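Local atomic coordinates of ftsY (Mycoplasma mycoides, PDB entry 1ZU4), a protein that is an SRP receptor of the SRP54-type family, pairing a helical bundle domain with a P-loop domain of alpha/beta build. Residues 20-23 against 24-27; 76-79 against 80-84; 172-175 against 176-180; 299-302 against 303-307. One frame throughout, in Å; residues are numbered along the deposited sequence.

Contact 1: residues 20-23 against 24-27; sequences KDIK and KLSK
In the last turns of helix 12-27, the amides of K24, L25 and S26 bond in turn to the carbonyls of K20, D21 and I22, the i to i+4 ladder of an alpha-helix, with K24 N 3.2 Å from K20 O. The side chain that adds to this ladder is S26. Its OG sits between its own backbone N and carbonyl carbon (chi1 74°), which swings the hydroxyl back against the preceding turn, where it donates to K23 O at 2.6 Å. Serine suits the place because its short side chain can serve a carbonyl of its own helix. I22 and L25 form the apolar stripe, their branches only loosely touching, CD1 of I22 to CD2 of L25 at 4.4 Å. Both look instead to other helices: I22 meets L78 of helix 71-87, while L25 lies on F36 and E39 of helix 34-46. K20, K23, K24 and K27 take the exposed positions, where long chains can carry their ammonium groups into solvent; K27 still lays its CG beside K23 O at 3.5 Å. The segment is thus amphipathic, and its row of lysines probably gives this outer side of the bundle a positive potential, while the serine hydroxyl adds a side-chain bond at K23 O.

Contact 2: residues 76-79 against 80-84; sequences DALV and ESLYQ
Helix 71-87 belongs to the helical bundle domain of this SRP54-type protein, and in its middle L78 and L82, A77 and S81 meet across single turns. L78 and L82 face the inside of the bundle: CD1 of L78 reaches CG of L82 at 4.1 Å, and the two branched chains cross obliquely. The CG of L82 also lies close over the backbone, 3.3 Å from L78 O. A77 O accepts both the amide and the hydroxyl of S81, each at 2.8 Å. A chi1 of -56° sets OG beside its own backbone N and turns it back along the helix to A77 O. It meets that oxygen from above the carbonyl plane, 43° out of it. Serine therefore suits a buried position here, its polar atom being satisfied within the helix, and the small A77 fits a buried place beside T65. Towards solvent, E80 stretches out as an extended chain. Its OE1 takes a bond from a water at 2.5 Å, and the same water reaches D76 O weakly; OE2 makes a salt bridge with K64, which also serves Q84 OE1. Within the bundle, S81 lies on L60 and V61 of helix 51-64, and L78 and L82 rest on F18 of helix 12-27. Beyond it, V79, L82 and Y83 meet helix 301-308 of the GTPase domain.

Contact 3: residues 172-175 against 176-180; sequences LNAD and PASVV
D175 and S178 tie the loop after strand 164-167 to the first turn of helix 176-189 through two side chains that work in opposite senses, one accepting and one donating. D175 is the N-cap. Its CG points away from the backbone N and lies beside the carbonyl carbon (chi1 -173°), which carries the carboxylate forward over the helix start, and OD1 accepts the amide of A177 at 3.0 Å. That amide meets the oxygen from above the carboxylate plane, 50° out of it, in the pattern of an Asx turn. S178 answers from within the helix: a chi1 of 66° turns OG back at the loop, where it donates to D175 O at 2.7 Å, in the carbonyl plane. The amide of S178 reaches the same oxygen at 3.0 Å from above that plane, and D175 O is thus gripped by two donors of one residue. P176 suits the position after the cap, since it has no N-H needing an acceptor and its ring restricts phi at the entrance. OD1 of D175 lies close to the like-charged E212; A177 N also bonds weakly to E212, and OD2 makes a salt bridge with K215, so that amide and lysine probably ease the repulsion. E212 and K215 belong to helix 206-221, which also meets P176 and V180 through M216, while T143 and A169 pack from neighbouring loops on V179.

Contact 4: residues 299-302 against 303-307; sequences FDID and QYIVH
I301, I305 and Y304 make the apolar centre of the first turns of helix 301-308. The two isoleucines lie side by side and point the same way, CD1 of I301 touching CG1 of I305 at 3.9 Å, and this CD1 also meets CD2 of Y304 at 4.2 Å. From the loop just after strand 296-298, F299 brings CE1 to within 3.9 Å of CD1 of Y304, which lies at the edge of the F299 ring, near its plane. The two ring planes are 51° apart, an oblique pair that is neither stack nor edge-to-face. Y304 suits a buried place because its hydroxyl is held by the backbone of G270 and G273. Outward, D300 caps the helix: a chi1 of 171° swings its carboxylate to the side of the carbonyl carbon, where OD1 accepts the amide of Q303 at 3.2 Å from well above the carboxylate plane, and OD2 lies 3.4 Å from CG of Q303. At the polar edge, a water donates to OD2 of D302 at 2.6 Å and accepts from NE2 of Q303. The other end of that amide, OE1, takes a bond from NE2 of H307 at 2.9 Å; OE1 lies in the imidazole plane, but NE2 comes from above the amide plane. Together these partners probably help to set how the amide is turned. F299 joins this start to the sheet, pairing by backbone with K285 and lying on I284 and I287 of strand 284-288, while I301 also packs on Y86 in the face turned towards helix 71-87.

Overall arrangement
Contacts 1, 2 and 4 form a touching series, whereas contact 3 stands apart. Helices 12-27 and 71-87 bring contacts 1 and 2 together, their centres about 17 Å apart, with I22 CD1 3.7 Å from L78 CD2. Contact 2 in turn abuts contact 4, centres about 11 Å apart, where V79 O lies 3.4 Å from I305 CG2: here the helical bundle meets the last helix of the P-loop domain. Contact 3 lies on the opposite side of the chain's centre, about 39 Å from contact 4 and 55 Å from contact 1, centre to centre. None of the four includes the probable P-loop, which follows strand 106-111 and whose backbone amides apparently hold a sulfate.

Contact 1: residues 20-23 against 24-27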
loop_
_atom_site.group_PDB
_atom_site.type_symbol
_atom_site.label_atom_id
_atom_site.label_comp_id
_atom_site.label_asym_id
_atom_site.label_seq_id
_atom_site.Cartn_x
_atom_site.Cartn_y
_atom_site.Cartn_z
ATOM N N LYS A 20 -2.314 8.945 22.856
ATOM C CA LYS A 20 -1.508 9.271 24.029
ATOM C C LYS A 20 -1.128 10.741 23.966
ATOM O O LYS A 20 -1.254 11.455 24.961
ATOM C CB LYS A 20 -0.255 8.404 24.117
ATOM C CG LYS A 20 0.499 8.512 25.445
ATOM C CD LYS A 20 1.964 8.100 25.226
ATOM C CE LYS A 20 2.655 7.854 26.583
ATOM N NZ LYS A 20 3.202 9.137 27.155
ATOM N N ASP A 21 -0.695 11.194 22.790
ATOM C CA ASP A 21 -0.395 12.611 22.579
ATOM C C ASP A 21 -1.627 13.504 22.634
ATOM O O ASP A 21 -1.571 14.620 23.185
ATOM C CB ASP A 21 0.336 12.816 21.241
ATOM C CG ASP A 21 1.756 12.279 21.274
ATOM O OD1 ASP A 21 2.209 11.886 22.395
ATOM O OD2 ASP A 21 2.402 12.243 20.201
ATOM N N ILE A 22 -2.736 13.044 22.058
ATOM C CA ILE A 22 -3.965 13.849 22.091
ATOM C C ILE A 22 -4.503 14.001 23.535
ATOM O O ILE A 22 -4.971 15.082 23.951
ATOM C CB ILE A 22 -5.032 13.297 21.118
ATOM C CG1 ILE A 22 -4.592 13.474 19.653
ATOM C CG2 ILE A 22 -6.447 13.885 21.406
ATOM C CD1 ILE A 22 -4.590 14.894 19.158
ATOM N N LYS A 23 -4.409 12.929 24.312
ATOM C CA LYS A 23 -4.900 12.971 25.702
ATOM C C LYS A 23 -4.099 13.942 26.557
ATOM O O LYS A 23 -4.660 14.693 27.334
ATOM C CB LYS A 23 -4.975 11.558 26.321
ATOM C CG LYS A 23 -6.109 10.720 25.688
ATOM C CD LYS A 23 -5.992 9.221 25.976
ATOM C CE LYS A 23 -7.288 8.547 25.555
ATOM N NZ LYS A 23 -7.319 7.144 26.004
ATOM N N LYS A 24 -2.788 13.931 26.399
ATOM C CA LYS A 24 -1.948 14.973 26.955
ATOM C C LYS A 24 -2.400 16.395 26.524
ATOM O O LYS A 24 -2.489 17.302 27.341
ATOM C CB LYS A 24 -0.505 14.701 26.524
ATOM C CG LYS A 24 0.505 15.663 27.140
ATOM C CD LYS A 24 1.866 14.989 27.429
ATOM C CE LYS A 24 2.771 16.005 28.135
ATOM N NZ LYS A 24 2.056 16.623 29.313
ATOM N N LEU A 25 -2.721 16.568 25.245
ATOM C CA LEU A 25 -3.157 17.865 24.722
ATOM C C LEU A 25 -4.441 18.362 25.401
ATOM O O LEU A 25 -4.574 19.553 25.710
ATOM C CB LEU A 25 -3.329 17.794 23.210
ATOM C CG LEU A 25 -3.438 19.091 22.413
ATOM C CD1 LEU A 25 -2.127 19.855 22.545
ATOM C CD2 LEU A 25 -3.765 18.827 20.937
ATOM N N SER A 26 -5.368 17.438 25.661
ATOM C CA SER A 26 -6.650 17.769 26.327
ATOM C C SER A 26 -6.547 18.356 27.750
ATOM O O SER A 26 -7.426 19.122 28.166
ATOM C CB SER A 26 -7.558 16.537 26.375
ATOM O OG SER A 26 -7.077 15.624 27.348
ATOM N N LYS A 27 -5.505 17.979 28.493
ATOM C CA LYS A 27 -5.427 18.271 29.935
ATOM C C LYS A 27 -5.117 19.735 30.223
ATOM O O LYS A 27 -5.668 20.314 31.167
ATOM C CB LYS A 27 -4.436 17.332 30.650
ATOM C CG LYS A 27 -4.889 15.856 30.657
ATOM C CD LYS A 27 -3.936 14.973 31.496
ATOM C CE LYS A 27 -4.486 13.543 31.590
ATOM N NZ LYS A 27 -4.108 12.866 32.916
#

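Contact 2: residues 76-79 against 80-84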
loop_
_atom_site.group_PDB
_atom_site.type_symbol
_atom_site.label_atom_id
_atom_site.label_comp_id
_atom_site.label_asym_id
_atom_site.label_seq_id
_atom_site.Cartn_x
_atom_site.Cartn_y
_atom_site.Cartn_z
ATOM N N ASP A 76 -13.384 16.072 16.603
ATOM C CA ASP A 76 -14.212 15.708 15.440
ATOM C C ASP A 76 -13.640 16.395 14.202
ATOM O O ASP A 76 -13.581 15.835 13.088
ATOM C CB ASP A 76 -15.674 16.138 15.652
ATOM C CG ASP A 76 -16.419 15.271 16.694
ATOM O OD1 ASP A 76 -17.436 15.747 17.255
ATOM O OD2 ASP A 76 -15.999 14.124 16.962
ATOM N N ALA A 77 -13.218 17.639 14.443
ATOM C CA ALA A 77 -12.571 18.517 13.471
ATOM C C ALA A 77 -11.293 17.902 12.920
ATOM O O ALA A 77 -11.076 17.871 11.699
ATOM C CB ALA A 77 -12.294 19.916 14.127
ATOM N N LEU A 78 -10.475 17.381 13.837
ATOM C CA LEU A 78 -9.220 16.775 13.495
ATOM C C LEU A 78 -9.432 15.514 12.650
ATOM O O LEU A 78 -8.754 15.337 11.638
ATOM C CB LEU A 78 -8.449 16.456 14.772
ATOM C CG LEU A 78 -7.129 15.730 14.618
ATOM C CD1 LEU A 78 -6.197 16.481 13.633
ATOM C CD2 LEU A 78 -6.503 15.524 16.002
ATOM N N VAL A 79 -10.389 14.664 13.043
ATOM C CA VAL A 79 -10.703 13.428 12.302
ATOM C C VAL A 79 -11.073 13.771 10.842
ATOM O O VAL A 79 -10.537 13.197 9.923
ATOM C CB VAL A 79 -11.810 12.576 13.004
ATOM C CG1 VAL A 79 -12.222 11.406 12.130
ATOM C CG2 VAL A 79 -11.322 12.038 14.361
ATOM N N GLU A 80 -11.946 14.755 10.673
ATOM C CA GLU A 80 -12.386 15.229 9.381
ATOM C C GLU A 80 -11.262 15.857 8.579
ATOM O O GLU A 80 -11.170 15.628 7.388
ATOM C CB GLU A 80 -13.554 16.222 9.564
ATOM C CG GLU A 80 -14.066 16.840 8.278
ATOM C CD GLU A 80 -15.348 17.651 8.531
ATOM O OE1 GLU A 80 -16.335 17.066 9.030
ATOM O OE2 GLU A 80 -15.356 18.866 8.249
ATOM N N SER A 81 -10.392 16.617 9.240
ATOM C CA SER A 81 -9.259 17.282 8.567
ATOM C C SER A 81 -8.184 16.313 8.101
ATOM O O SER A 81 -7.490 16.594 7.121
ATOM C CB SER A 81 -8.625 18.372 9.454
ATOM O OG SER A 81 -9.609 19.359 9.883
ATOM N N LEU A 82 -8.036 15.189 8.806
ATOM C CA LEU A 82 -7.061 14.149 8.431
ATOM C C LEU A 82 -7.519 13.490 7.139
ATOM O O LEU A 82 -6.751 13.382 6.184
ATOM C CB LEU A 82 -6.912 13.114 9.540
ATOM C CG LEU A 82 -6.144 13.570 10.798
ATOM C CD1 LEU A 82 -6.428 12.620 11.944
ATOM C CD2 LEU A 82 -4.599 13.760 10.611
ATOM N N TYR A 83 -8.783 13.070 7.126
ATOM C CA TYR A 83 -9.406 12.512 5.951
ATOM C C TYR A 83 -9.348 13.481 4.774
ATOM O O TYR A 83 -9.008 13.078 3.633
ATOM C CB TYR A 83 -10.861 12.147 6.295
ATOM C CG TYR A 83 -11.691 11.827 5.113
ATOM C CD1 TYR A 83 -11.756 10.512 4.616
ATOM C CD2 TYR A 83 -12.397 12.831 4.462
ATOM C CE1 TYR A 83 -12.507 10.220 3.544
ATOM C CE2 TYR A 83 -13.124 12.554 3.345
ATOM C CZ TYR A 83 -13.200 11.236 2.915
ATOM O OH TYR A 83 -13.920 10.949 1.823
ATOM N N GLN A 84 -9.732 14.746 5.000
ATOM C CA GLN A 84 -9.694 15.770 3.904
ATOM C C GLN A 84 -8.289 16.064 3.336
ATOM O O GLN A 84 -8.115 16.325 2.125
ATOM C CB GLN A 84 -10.421 17.057 4.327
ATOM C CG GLN A 84 -11.906 16.779 4.539
ATOM C CD GLN A 84 -12.731 18.028 4.769
ATOM O OE1 GLN A 84 -12.224 19.071 5.179
ATOM N NE2 GLN A 84 -14.022 17.906 4.532
HETATM O O HOH W 1 -16.324 17.076 11.528
#

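Contact 3: residues 172-175 against 176-180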
loop_
_atom_site.group_PDB
_atom_site.type_symbol
_atom_site.label_atom_id
_atom_site.label_comp_id
_atom_site.label_asym_id
_atom_site.label_seq_id
_atom_site.Cartn_x
_atom_site.Cartn_y
_atom_site.Cartn_z
ATOM N N LEU A 172 18.325 -21.802 -14.183
ATOM C CA LEU A 172 18.959 -20.900 -13.218
ATOM C C LEU A 172 19.053 -19.452 -13.736
ATOM O O LEU A 172 19.425 -19.231 -14.899
ATOM C CB LEU A 172 20.344 -21.445 -12.882
ATOM C CG LEU A 172 21.217 -20.772 -11.829
ATOM C CD1 LEU A 172 20.491 -20.692 -10.490
ATOM C CD2 LEU A 172 22.500 -21.595 -11.735
ATOM N N ASN A 173 18.698 -18.487 -12.873
ATOM C CA ASN A 173 18.750 -17.039 -13.170
ATOM C C ASN A 173 18.161 -16.674 -14.559
ATOM O O ASN A 173 18.772 -15.914 -15.331
ATOM C CB ASN A 173 20.195 -16.462 -13.014
ATOM C CG ASN A 173 20.645 -16.320 -11.536
ATOM O OD1 ASN A 173 20.004 -15.629 -10.716
ATOM N ND2 ASN A 173 21.772 -16.952 -11.212
ATOM N N ALA A 174 16.990 -17.230 -14.879
ATOM C CA ALA A 174 16.411 -17.114 -16.228
ATOM C C ALA A 174 15.997 -15.670 -16.556
ATOM O O ALA A 174 15.803 -14.879 -15.643
ATOM C CB ALA A 174 15.214 -18.089 -16.373
ATOM N N ASP A 175 15.853 -15.327 -17.844
ATOM C CA ASP A 175 15.280 -14.040 -18.236
ATOM C C ASP A 175 13.862 -14.006 -17.669
ATOM O O ASP A 175 13.051 -14.923 -17.944
ATOM C CB ASP A 175 15.248 -13.880 -19.752
ATOM C CG ASP A 175 14.810 -12.468 -20.207
ATOM O OD1 ASP A 175 14.198 -11.749 -19.427
ATOM O OD2 ASP A 175 15.068 -12.071 -21.377
ATOM N N PRO A 176 13.574 -12.985 -16.825
ATOM C CA PRO A 176 12.239 -12.752 -16.272
ATOM C C PRO A 176 11.108 -12.755 -17.311
ATOM O O PRO A 176 10.021 -13.283 -17.021
ATOM C CB PRO A 176 12.373 -11.371 -15.625
ATOM C CG PRO A 176 13.853 -11.286 -15.214
ATOM C CD PRO A 176 14.561 -11.990 -16.347
ATOM N N ALA A 177 11.335 -12.164 -18.494
ATOM C CA ALA A 177 10.300 -12.144 -19.515
ATOM C C ALA A 177 9.933 -13.520 -19.962
ATOM O O ALA A 177 8.836 -13.702 -20.445
ATOM C CB ALA A 177 10.691 -11.288 -20.742
ATOM N N SER A 178 10.833 -14.498 -19.851
ATOM C CA SER A 178 10.452 -15.830 -20.360
ATOM C C SER A 178 9.402 -16.462 -19.450
ATOM O O SER A 178 8.511 -17.147 -19.921
ATOM C CB SER A 178 11.658 -16.740 -20.570
ATOM O OG SER A 178 12.257 -17.049 -19.322
ATOM N N VAL A 179 9.480 -16.200 -18.153
ATOM C CA VAL A 179 8.433 -16.677 -17.224
ATOM C C VAL A 179 7.089 -15.981 -17.563
ATOM O O VAL A 179 6.036 -16.613 -17.607
ATOM C CB VAL A 179 8.826 -16.362 -15.784
ATOM C CG1 VAL A 179 7.749 -16.836 -14.795
ATOM C CG2 VAL A 179 10.260 -16.950 -15.454
ATOM N N VAL A 180 7.151 -14.688 -17.841
ATOM C CA VAL A 180 5.939 -13.934 -18.248
ATOM C C VAL A 180 5.408 -14.487 -19.557
ATOM O O VAL A 180 4.222 -14.748 -19.669
ATOM C CB VAL A 180 6.201 -12.444 -18.237
ATOM C CG1 VAL A 180 5.055 -11.650 -18.898
ATOM C CG2 VAL A 180 6.451 -12.003 -16.786
#

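Contact 4: residues 299-302 against 303-307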
loop_
_atom_site.group_PDB
_atom_site.type_symbol
_atom_site.label_atom_id
_atom_site.label_comp_id
_atom_site.label_asym_id
_atom_site.label_seq_id
_atom_site.Cartn_x
_atom_site.Cartn_y
_atom_site.Cartn_z
ATOM N N PHE A 299 -7.712 -0.732 0.686
ATOM C CA PHE A 299 -7.526 0.461 1.444
ATOM C C PHE A 299 -8.737 1.387 1.400
ATOM O O PHE A 299 -9.363 1.605 0.352
ATOM C CB PHE A 299 -6.338 1.217 0.908
ATOM C CG PHE A 299 -6.000 2.394 1.704
ATOM C CD1 PHE A 299 -5.365 2.242 2.908
ATOM C CD2 PHE A 299 -6.335 3.682 1.261
ATOM C CE1 PHE A 299 -5.030 3.358 3.651
ATOM C CE2 PHE A 299 -6.028 4.766 2.015
ATOM C CZ PHE A 299 -5.391 4.622 3.191
ATOM N N ASP A 300 -9.032 1.953 2.555
ATOM C CA ASP A 300 -10.159 2.824 2.721
ATOM C C ASP A 300 -9.631 3.901 3.654
ATOM O O ASP A 300 -9.341 3.673 4.846
ATOM C CB ASP A 300 -11.320 1.988 3.272
ATOM C CG ASP A 300 -12.524 2.812 3.694
ATOM O OD1 ASP A 300 -12.354 4.029 3.906
ATOM O OD2 ASP A 300 -13.640 2.213 3.849
ATOM N N ILE A 301 -9.484 5.094 3.098
ATOM C CA ILE A 301 -8.895 6.193 3.853
ATOM C C ILE A 301 -9.739 6.588 5.063
ATOM O O ILE A 301 -9.154 6.918 6.108
ATOM C CB ILE A 301 -8.599 7.449 2.979
ATOM C CG1 ILE A 301 -7.985 8.574 3.847
ATOM C CG2 ILE A 301 -9.852 7.914 2.202
ATOM C CD1 ILE A 301 -6.647 8.193 4.473
ATOM N N ASP A 302 -11.077 6.557 4.956
ATOM C CA ASP A 302 -11.898 6.895 6.146
ATOM C C ASP A 302 -11.679 5.888 7.294
ATOM O O ASP A 302 -11.617 6.259 8.471
ATOM C CB ASP A 302 -13.377 7.140 5.832
ATOM C CG ASP A 302 -14.123 7.737 7.004
ATOM O OD1 ASP A 302 -13.780 8.873 7.454
ATOM O OD2 ASP A 302 -15.023 7.046 7.541
ATOM N N GLN A 303 -11.530 4.628 6.945
ATOM C CA GLN A 303 -11.297 3.592 7.928
ATOM C C GLN A 303 -9.919 3.728 8.565
ATOM O O GLN A 303 -9.761 3.539 9.762
ATOM C CB GLN A 303 -11.463 2.216 7.287
ATOM C CG GLN A 303 -12.945 1.817 7.114
ATOM C CD GLN A 303 -13.663 1.666 8.443
ATOM O OE1 GLN A 303 -13.427 0.694 9.159
ATOM N NE2 GLN A 303 -14.524 2.629 8.793
ATOM N N TYR A 304 -8.912 3.999 7.742
ATOM C CA TYR A 304 -7.580 4.242 8.241
ATOM C C TYR A 304 -7.643 5.377 9.277
ATOM O O TYR A 304 -7.171 5.224 10.410
ATOM C CB TYR A 304 -6.678 4.641 7.072
ATOM C CG TYR A 304 -5.246 4.917 7.427
ATOM C CD1 TYR A 304 -4.301 3.891 7.431
ATOM C CD2 TYR A 304 -4.816 6.230 7.687
ATOM C CE1 TYR A 304 -2.970 4.162 7.716
ATOM C CE2 TYR A 304 -3.518 6.503 7.983
ATOM C CZ TYR A 304 -2.597 5.473 7.992
ATOM O OH TYR A 304 -1.320 5.769 8.269
ATOM N N ILE A 305 -8.287 6.487 8.908
ATOM C CA ILE A 305 -8.364 7.655 9.816
ATOM C C ILE A 305 -9.184 7.385 11.100
ATOM O O ILE A 305 -8.779 7.740 12.199
ATOM C CB ILE A 305 -8.935 8.908 9.066
ATOM C CG1 ILE A 305 -8.003 9.316 7.911
ATOM C CG2 ILE A 305 -9.110 10.103 10.012
ATOM C CD1 ILE A 305 -6.559 9.503 8.310
ATOM N N VAL A 306 -10.361 6.781 10.943
ATOM C CA VAL A 306 -11.228 6.467 12.102
ATOM C C VAL A 306 -10.547 5.505 13.099
ATOM O O VAL A 306 -10.582 5.720 14.313
ATOM C CB VAL A 306 -12.618 5.953 11.602
ATOM C CG1 VAL A 306 -13.376 5.242 12.708
ATOM C CG2 VAL A 306 -13.431 7.140 11.046
ATOM N N HIS A 307 -9.903 4.459 12.598
ATOM C CA HIS A 307 -9.201 3.521 13.484
ATOM C C HIS A 307 -7.903 4.121 14.086
ATOM O O HIS A 307 -7.528 3.831 15.244
ATOM C CB HIS A 307 -8.992 2.175 12.766
ATOM C CG HIS A 307 -10.282 1.447 12.513
ATOM N ND1 HIS A 307 -10.958 0.777 13.508
ATOM C CD2 HIS A 307 -11.044 1.329 11.397
ATOM C CE1 HIS A 307 -12.068 0.253 13.010
ATOM N NE2 HIS A 307 -12.142 0.568 11.729
HETATM O O HOH W 2 -15.480 4.524 7.031
#